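Local coordinates for protein ralf, proline/betaine transporter (Legionella pneumophila, PDB 4D7Q) that probably acts as a guanine nucleotide exchange factor, here as an engineered chimera joining the Sec7 domain of Legionella RalF to the capping domain of Rickettsia RalF, at residues 92-97 with 191-196. The protein carries 2 engineered substitutions. Numbering follows the deposited sequence.
With GOL (glycerol), chain F.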
# COMPACT_ATOMS: atom_id res chain seq x y z
N SER A 92 -10.16 7.32 21.32
CA SER A 92 -11.28 7.50 20.44
C SER A 92 -10.94 6.90 19.07
O SER A 92 -9.82 6.66 18.81
CB SER A 92 -11.63 8.96 20.32
OG SER A 92 -10.85 9.58 19.39
N PHE A 93 -11.94 6.64 18.27
CA PHE A 93 -11.73 6.00 17.00
C PHE A 93 -10.81 6.87 16.14
O PHE A 93 -9.84 6.43 15.65
CB PHE A 93 -13.03 5.68 16.27
CG PHE A 93 -12.83 5.08 14.93
CD1 PHE A 93 -12.65 3.74 14.78
CD2 PHE A 93 -12.81 5.85 13.82
CE1 PHE A 93 -12.44 3.19 13.55
CE2 PHE A 93 -12.59 5.31 12.59
CZ PHE A 93 -12.41 3.98 12.45
N VAL A 94 -11.14 8.13 16.03
CA VAL A 94 -10.37 9.11 15.24
C VAL A 94 -8.92 9.25 15.78
O VAL A 94 -7.99 9.21 14.98
CB VAL A 94 -11.11 10.48 15.12
CG1 VAL A 94 -10.25 11.54 14.41
CG2 VAL A 94 -12.44 10.32 14.41
N GLU A 95 -8.73 9.34 17.13
CA GLU A 95 -7.38 9.43 17.73
C GLU A 95 -6.54 8.20 17.37
O GLU A 95 -5.38 8.35 17.03
CB GLU A 95 -7.44 9.51 19.28
CG GLU A 95 -7.98 10.80 19.87
CD GLU A 95 -8.15 10.81 21.38
OE1 GLU A 95 -8.48 9.75 21.97
OE2 GLU A 95 -8.00 11.90 21.98
N GLY A 96 -7.11 7.00 17.54
CA GLY A 96 -6.45 5.73 17.26
C GLY A 96 -6.03 5.61 15.82
O GLY A 96 -4.89 5.26 15.53
N LEU A 97 -6.96 5.94 14.90
CA LEU A 97 -6.69 5.88 13.47
C LEU A 97 -5.62 6.89 13.08
O LEU A 97 -4.71 6.54 12.34
CB LEU A 97 -7.98 6.04 12.65
CG LEU A 97 -7.83 6.15 11.12
CD1 LEU A 97 -7.39 4.81 10.51
CD2 LEU A 97 -9.12 6.56 10.49
N SER A 191 -16.67 15.89 14.76
CA SER A 191 -16.01 16.93 15.55
C SER A 191 -14.48 16.71 15.60
O SER A 191 -13.73 17.65 15.42
CB SER A 191 -16.58 16.97 16.97
OG SER A 191 -15.93 17.98 17.72
N GLU A 192 -14.04 15.45 15.81
CA GLU A 192 -12.61 15.12 15.88
C GLU A 192 -11.94 15.17 14.52
O GLU A 192 -10.78 15.57 14.43
CB GLU A 192 -12.42 13.74 16.49
CG GLU A 192 -12.85 13.65 17.93
CD GLU A 192 -12.58 12.27 18.49
OE1 GLU A 192 -11.40 11.87 18.51
OE2 GLU A 192 -13.55 11.57 18.84
N ILE A 193 -12.65 14.77 13.46
CA ILE A 193 -12.14 14.86 12.07
C ILE A 193 -11.89 16.36 11.74
O ILE A 193 -10.82 16.73 11.24
CB ILE A 193 -13.14 14.19 11.08
CG1 ILE A 193 -13.07 12.65 11.18
CG2 ILE A 193 -12.90 14.64 9.65
CD1 ILE A 193 -14.23 11.89 10.39
N LYS A 194 -12.89 17.19 12.04
CA LYS A 194 -12.85 18.63 11.80
C LYS A 194 -11.77 19.39 12.60
O LYS A 194 -11.16 20.33 12.07
CB LYS A 194 -14.26 19.23 11.97
CG LYS A 194 -14.44 20.53 11.21
CD LYS A 194 -15.76 21.23 11.50
CE LYS A 194 -15.72 22.69 11.10
NZ LYS A 194 -15.45 22.90 9.65
N ALA A 195 -11.50 18.96 13.84
CA ALA A 195 -10.55 19.62 14.74
C ALA A 195 -9.09 19.59 14.33
O ALA A 195 -8.37 20.55 14.60
CB ALA A 195 -10.69 19.08 16.16
N LYS A 196 -8.64 18.48 13.73
CA LYS A 196 -7.23 18.31 13.47
C LYS A 196 -6.95 17.64 12.13
O LYS A 196 -7.51 16.57 11.87
CB LYS A 196 -6.64 17.48 14.64
CG LYS A 196 -5.13 17.56 14.82
CD LYS A 196 -4.68 16.84 16.10
CE LYS A 196 -4.68 17.75 17.31
NZ LYS A 196 -4.32 17.03 18.56
C1 GOL F . -14.70 8.04 19.29
O1 GOL F . -14.58 6.65 19.22
C2 GOL F . -14.78 8.58 17.89
O2 GOL F . -13.68 9.37 17.54
C3 GOL F . -16.07 9.32 17.66
O3 GOL F . -17.13 8.71 18.32
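S92 and E192 make the direct polar link, a worked example of an N-capping serine whose hydroxyl also ties a second helix to the capped one. S92 OG donates to E192 OE1 at 2.5 Å, which uses its syn lone pair, on the same side as OE2. The same OG accepts from E95 N at 3.1 Å, and E95 OE1 accepts from S92 N in return, completing a capping box. A chi1 of 84° turns OG back over the start of the helix, within range of E95 N while still facing E192. A glycerol, probably from crystallisation, bridges the helices: its O2 donates to E192 OE2 (2.6 Å) and accepts from V94 N, while its O1 accepts from F93 N. The E192 carboxylate lies near a helix N-terminus, whose positive dipole end would probably favour its charged form.

The apolar part is small. V94 CG1 packs on E192 CB at 3.7 Å, the side chains running antiparallel alongside one another, and V94 CG2 meets I193 CG1 at 4.0 Å.

Within the all-helical Sec7 part, segment 93-97, which opens helix 93-102, lies at 45° to segment 191-195, which closes helix 183-195, with helix 135-152 touching F93 and I193.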